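Local atomic coordinates of triphenylmethane reductase (PDB entry 2JL1), a protein that probably reduces triphenylmethane dyes with NADPH as cofactor, and belongs to the NmrA-like family of Rossmann-fold proteins. Residues F1-G13 against A63-G75. Sequence-based numbering, arbitrary orientation.
Sequences FSIAVTGATGQLG and AFAGVSKLLFISG. With NAP (NADP nicotinamide-adenine-dinucleotide phosphate), chain B.
Thr6 meets 63-75 with both side-chain branches, just after strand 3-5, alongside Phe72 and Ile73. Four backbone bonds, from Lys69 N-Ser2 O to Thr6 N-Leu71 O, join the parallel strands; beyond them OG1, held between the backbone N and the carbonyl carbon (chi1 79°), accepts Ile73 N at 3.0 Å. The hydroxyl thereby continues the pairing, and it also bonds Tyr54 OH. Threonine suits this place because its methyl, CG2, reaches the other way, to Leu70 CD1 (3.7 Å) and the edge of the Phe64 ring.

Ile73 suits its place by branching at CB, which packs on Thr6 O. CG2 rests against Leu12 CD2 and, at 3.6 Å, C5D of NADP; CG1 turns past Thr6 O; the tip, CD1, lies 3.4 Å from Thr6 O and 3.5 Å from Gly13 CA, and reaches Val5 CG1. Glycine suits position 13 because a CB there would run into Gly7 O.

Gln11 N and Leu12 N at the helix start bind pyrophosphate oxygens O2A and O1N, while Ser74 O accepts ribose O3D. Gly10, at the N-cap, leaves room for O5B. Gly7-x-x-Gly10-x-x-Gly13, the GxxGxxG pattern of Rossmann-fold NADP-binding proteins, forms with the neighbouring strand the core of the dinucleotide-binding site.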
loop_
_atom_site.group_PDB
_atom_site.type_symbol
_atom_site.label_atom_id
_atom_site.label_comp_id
_atom_site.label_asym_id
_atom_site.label_seq_id
_atom_site.Cartn_x
_atom_site.Cartn_y
_atom_site.Cartn_z
ATOM N N PHE A 1 2.930 29.336 -8.101
ATOM C CA PHE A 1 1.667 28.564 -8.336
ATOM C C PHE A 1 1.005 27.953 -7.074
ATOM O O PHE A 1 1.492 28.098 -5.947
ATOM C CB PHE A 1 1.864 27.496 -9.429
ATOM C CG PHE A 1 0.688 27.378 -10.356
ATOM C CD1 PHE A 1 0.628 28.134 -11.521
ATOM C CD2 PHE A 1 -0.377 26.534 -10.047
ATOM C CE1 PHE A 1 -0.477 28.051 -12.367
ATOM C CE2 PHE A 1 -1.482 26.447 -10.882
ATOM C CZ PHE A 1 -1.535 27.196 -12.047
ATOM N N SER A 2 -0.106 27.253 -7.300
ATOM C CA SER A 2 -1.102 26.997 -6.280
ATOM C C SER A 2 -0.786 25.850 -5.331
ATOM O O SER A 2 -0.147 24.855 -5.701
ATOM C CB SER A 2 -2.445 26.722 -6.943
ATOM O OG SER A 2 -2.336 25.562 -7.744
ATOM N N ILE A 3 -1.274 26.014 -4.108
ATOM C CA ILE A 3 -1.162 25.008 -3.056
ATOM C C ILE A 3 -2.597 24.652 -2.655
ATOM O O ILE A 3 -3.382 25.531 -2.312
ATOM C CB ILE A 3 -0.370 25.543 -1.850
ATOM C CG1 ILE A 3 1.045 25.964 -2.279
ATOM C CG2 ILE A 3 -0.345 24.491 -0.711
ATOM C CD1 ILE A 3 1.788 26.835 -1.260
ATOM N N ALA A 4 -2.942 23.375 -2.763
ATOM C CA ALA A 4 -4.267 22.891 -2.430
ATOM C C ALA A 4 -4.162 22.005 -1.204
ATOM O O ALA A 4 -3.175 21.273 -1.044
ATOM C CB ALA A 4 -4.851 22.114 -3.575
ATOM N N VAL A 5 -5.172 22.085 -0.349
ATOM C CA VAL A 5 -5.190 21.354 0.925
ATOM C C VAL A 5 -6.502 20.618 0.973
ATOM O O VAL A 5 -7.569 21.251 0.979
ATOM C CB VAL A 5 -5.100 22.330 2.122
ATOM C CG1 VAL A 5 -5.103 21.595 3.480
ATOM C CG2 VAL A 5 -3.864 23.231 2.011
ATOM N N THR A 6 -6.446 19.291 0.987
ATOM C CA THR A 6 -7.654 18.486 1.221
ATOM C C THR A 6 -7.955 18.461 2.724
ATOM O O THR A 6 -7.122 18.875 3.506
ATOM C CB THR A 6 -7.544 17.065 0.619
ATOM O OG1 THR A 6 -6.761 16.221 1.485
ATOM C CG2 THR A 6 -6.902 17.133 -0.771
ATOM N N GLY A 7 -9.126 17.976 3.139
ATOM C CA GLY A 7 -9.504 18.061 4.567
ATOM C C GLY A 7 -9.481 19.483 5.163
ATOM O O GLY A 7 -9.321 19.674 6.391
ATOM N N ALA A 8 -9.681 20.478 4.300
ATOM C CA ALA A 8 -9.467 21.893 4.672
ATOM C C ALA A 8 -10.362 22.459 5.782
ATOM O O ALA A 8 -9.964 23.424 6.436
ATOM C CB ALA A 8 -9.504 22.796 3.450
ATOM N N THR A 9 -11.551 21.880 5.981
ATOM C CA THR A 9 -12.445 22.282 7.071
ATOM C C THR A 9 -12.193 21.475 8.354
ATOM O O THR A 9 -12.798 21.743 9.401
ATOM C CB THR A 9 -13.945 22.129 6.697
ATOM O OG1 THR A 9 -14.202 20.773 6.308
ATOM C CG2 THR A 9 -14.324 23.051 5.560
ATOM N N GLY A 10 -11.309 20.489 8.280
ATOM C CA GLY A 10 -10.951 19.707 9.460
ATOM C C GLY A 10 -9.983 20.482 10.330
ATOM O O GLY A 10 -9.546 21.582 9.962
ATOM N N GLN A 11 -9.628 19.909 11.476
ATOM C CA GLN A 11 -8.825 20.641 12.455
ATOM C C GLN A 11 -7.421 20.858 11.915
ATOM O O GLN A 11 -6.926 21.989 11.896
ATOM C CB GLN A 11 -8.849 19.945 13.834
ATOM C CG GLN A 11 -10.289 19.707 14.321
ATOM C CD GLN A 11 -10.366 19.045 15.679
ATOM O OE1 GLN A 11 -10.141 19.693 16.699
ATOM N NE2 GLN A 11 -10.692 17.748 15.700
ATOM N N LEU A 12 -6.798 19.798 11.409
ATOM C CA LEU A 12 -5.435 19.933 10.887
ATOM C C LEU A 12 -5.392 20.821 9.657
ATOM O O LEU A 12 -4.536 21.688 9.562
ATOM C CB LEU A 12 -4.823 18.554 10.562
ATOM C CG LEU A 12 -3.340 18.506 10.165
ATOM C CD1 LEU A 12 -2.424 18.741 11.380
ATOM C CD2 LEU A 12 -3.008 17.143 9.516
ATOM N N GLY A 13 -6.304 20.574 8.720
ATOM C CA GLY A 13 -6.418 21.323 7.456
ATOM C C GLY A 13 -6.622 22.818 7.635
ATOM O O GLY A 13 -6.008 23.623 6.937
ATOM N N ALA A 63 -11.331 19.110 -8.852
ATOM C CA ALA A 63 -10.697 19.860 -7.768
ATOM C C ALA A 63 -9.181 20.000 -7.932
ATOM O O ALA A 63 -8.597 21.046 -7.606
ATOM C CB ALA A 63 -11.050 19.256 -6.407
ATOM N N PHE A 64 -8.544 18.950 -8.449
ATOM C CA PHE A 64 -7.096 18.943 -8.601
ATOM C C PHE A 64 -6.640 19.562 -9.921
ATOM O O PHE A 64 -5.436 19.684 -10.148
ATOM C CB PHE A 64 -6.526 17.514 -8.504
ATOM C CG PHE A 64 -6.752 16.833 -7.181
ATOM C CD1 PHE A 64 -7.077 17.557 -6.037
ATOM C CD2 PHE A 64 -6.592 15.456 -7.073
ATOM C CE1 PHE A 64 -7.277 16.905 -4.812
ATOM C CE2 PHE A 64 -6.771 14.798 -5.858
ATOM C CZ PHE A 64 -7.112 15.518 -4.723
ATOM N N ALA A 65 -7.590 19.913 -10.793
ATOM C CA ALA A 65 -7.278 20.496 -12.100
ATOM C C ALA A 65 -6.366 21.688 -11.909
ATOM O O ALA A 65 -6.710 22.629 -11.217
ATOM C CB ALA A 65 -8.548 20.924 -12.815
ATOM N N GLY A 66 -5.182 21.628 -12.490
ATOM C CA GLY A 66 -4.283 22.761 -12.471
ATOM C C GLY A 66 -3.535 23.037 -11.184
ATOM O O GLY A 66 -2.814 24.026 -11.116
ATOM N N VAL A 67 -3.677 22.194 -10.156
ATOM C CA VAL A 67 -2.911 22.447 -8.920
ATOM C C VAL A 67 -1.464 21.963 -9.016
ATOM O O VAL A 67 -1.178 20.858 -9.500
ATOM C CB VAL A 67 -3.647 22.046 -7.573
ATOM C CG1 VAL A 67 -5.154 22.117 -7.709
ATOM C CG2 VAL A 67 -3.233 20.707 -7.071
ATOM N N SER A 68 -0.554 22.835 -8.586
ATOM C CA SER A 68 0.870 22.577 -8.617
ATOM C C SER A 68 1.297 21.694 -7.441
ATOM O O SER A 68 1.868 20.624 -7.640
ATOM C CB SER A 68 1.626 23.904 -8.587
ATOM O OG SER A 68 3.012 23.679 -8.430
ATOM N N LYS A 69 0.999 22.135 -6.221
ATOM C CA LYS A 69 1.326 21.361 -5.016
ATOM C C LYS A 69 0.078 20.935 -4.247
ATOM O O LYS A 69 -0.752 21.775 -3.898
ATOM C CB LYS A 69 2.204 22.190 -4.082
ATOM C CG LYS A 69 3.570 22.527 -4.611
ATOM C CD LYS A 69 4.187 23.646 -3.785
ATOM C CE LYS A 69 5.690 23.683 -3.931
ATOM N NZ LYS A 69 6.200 25.011 -3.487
ATOM N N LEU A 70 -0.021 19.641 -3.930
ATOM C CA LEU A 70 -1.189 19.108 -3.214
ATOM C C LEU A 70 -0.819 18.601 -1.835
ATOM O O LEU A 70 0.070 17.748 -1.699
ATOM C CB LEU A 70 -1.856 17.968 -4.010
ATOM C CG LEU A 70 -3.055 17.278 -3.331
ATOM C CD1 LEU A 70 -4.244 18.230 -3.161
ATOM C CD2 LEU A 70 -3.471 15.977 -4.033
ATOM N N LEU A 71 -1.491 19.117 -0.806
ATOM C CA LEU A 71 -1.379 18.489 0.524
ATOM C C LEU A 71 -2.585 17.571 0.705
ATOM O O LEU A 71 -3.721 18.029 0.874
ATOM C CB LEU A 71 -1.256 19.511 1.651
ATOM C CG LEU A 71 -1.198 18.865 3.061
ATOM C CD1 LEU A 71 0.101 18.027 3.260
ATOM C CD2 LEU A 71 -1.345 19.896 4.151
ATOM N N PHE A 72 -2.307 16.270 0.647
ATOM C CA PHE A 72 -3.290 15.228 0.771
ATOM C C PHE A 72 -3.323 14.897 2.279
ATOM O O PHE A 72 -2.398 14.296 2.806
ATOM C CB PHE A 72 -2.819 14.050 -0.095
ATOM C CG PHE A 72 -3.625 12.781 0.056
ATOM C CD1 PHE A 72 -4.819 12.759 0.784
ATOM C CD2 PHE A 72 -3.189 11.608 -0.551
ATOM C CE1 PHE A 72 -5.548 11.579 0.938
ATOM C CE2 PHE A 72 -3.931 10.430 -0.423
ATOM C CZ PHE A 72 -5.110 10.432 0.353
ATOM N N ILE A 73 -4.358 15.361 2.977
ATOM C CA ILE A 73 -4.522 15.056 4.399
ATOM C C ILE A 73 -5.382 13.812 4.459
ATOM O O ILE A 73 -6.417 13.761 3.808
ATOM C CB ILE A 73 -5.170 16.240 5.174
ATOM C CG1 ILE A 73 -4.221 17.458 5.181
ATOM C CG2 ILE A 73 -5.632 15.787 6.606
ATOM C CD1 ILE A 73 -4.782 18.683 5.908
ATOM N N SER A 74 -4.969 12.802 5.240
ATOM C CA SER A 74 -5.662 11.515 5.245
ATOM C C SER A 74 -7.111 11.641 5.711
ATOM O O SER A 74 -7.444 12.549 6.462
ATOM C CB SER A 74 -4.901 10.470 6.093
ATOM O OG SER A 74 -4.529 10.998 7.364
ATOM N N GLY A 75 -7.972 10.735 5.255
ATOM C CA GLY A 75 -9.374 10.769 5.661
ATOM C C GLY A 75 -9.579 10.325 7.103
ATOM O O GLY A 75 -8.667 9.770 7.702
HETATM P PA NAP B . -10.723 16.007 11.348
HETATM O O1A NAP B . -11.633 14.944 11.857
HETATM O O2A NAP B . -10.869 17.326 12.000
HETATM O O5B NAP B . -10.863 16.184 9.770
HETATM C C5B NAP B . -11.059 15.118 8.865
HETATM C C4B NAP B . -11.310 15.799 7.528
HETATM O O4B NAP B . -11.535 14.838 6.504
HETATM C C3B NAP B . -12.563 16.667 7.645
HETATM O O3B NAP B . -12.313 17.929 7.083
HETATM C C2B NAP B . -13.581 15.947 6.807
HETATM O O2B NAP B . -14.394 16.851 6.127
HETATM C C1B NAP B . -12.696 15.238 5.803
HETATM N N9A NAP B . -13.443 14.141 5.173
HETATM C C8A NAP B . -14.129 13.124 5.779
HETATM N N7A NAP B . -14.670 12.353 4.807
HETATM C C5A NAP B . -14.355 12.884 3.602
HETATM C C6A NAP B . -14.656 12.508 2.293
HETATM N N6A NAP B . -15.398 11.433 2.040
HETATM N N1A NAP B . -14.173 13.268 1.252
HETATM C C2A NAP B . -13.416 14.392 1.500
HETATM N N3A NAP B . -13.114 14.757 2.792
HETATM C C4A NAP B . -13.586 14.013 3.824
HETATM O O3 NAP B . -9.207 15.453 11.533
HETATM P PN NAP B . -7.862 16.215 11.983
HETATM O O1N NAP B . -7.770 17.436 11.166
HETATM O O2N NAP B . -7.835 16.312 13.469
HETATM O O5D NAP B . -6.700 15.186 11.443
HETATM C C5D NAP B . -6.508 15.003 10.046
HETATM C C4D NAP B . -6.320 13.541 9.623
HETATM O O4D NAP B . -5.284 12.960 10.397
HETATM C C3D NAP B . -7.562 12.683 9.873
HETATM O O3D NAP B . -8.441 12.593 8.780
HETATM C C2D NAP B . -7.012 11.321 10.249
HETATM O O2D NAP B . -6.809 10.453 9.154
HETATM C C1D NAP B . -5.647 11.652 10.814
HETATM N N1N NAP B . -5.708 11.504 12.277
HETATM C C2N NAP B . -4.524 11.505 12.945
HETATM C C3N NAP B . -4.502 11.325 14.298
HETATM C C7N NAP B . -3.226 11.305 15.025
HETATM O O7N NAP B . -3.310 11.245 16.446
HETATM N N7N NAP B . -2.101 11.302 14.300
HETATM C C4N NAP B . -5.712 11.241 15.018
HETATM C C5N NAP B . -6.903 11.337 14.343
HETATM C C6N NAP B . -6.893 11.415 12.946
HETATM P P2B NAP B . -15.830 17.309 6.705
HETATM O O1X NAP B . -15.625 18.634 7.414
HETATM O O2X NAP B . -16.408 16.301 7.685
HETATM O O3X NAP B . -16.721 17.449 5.489
#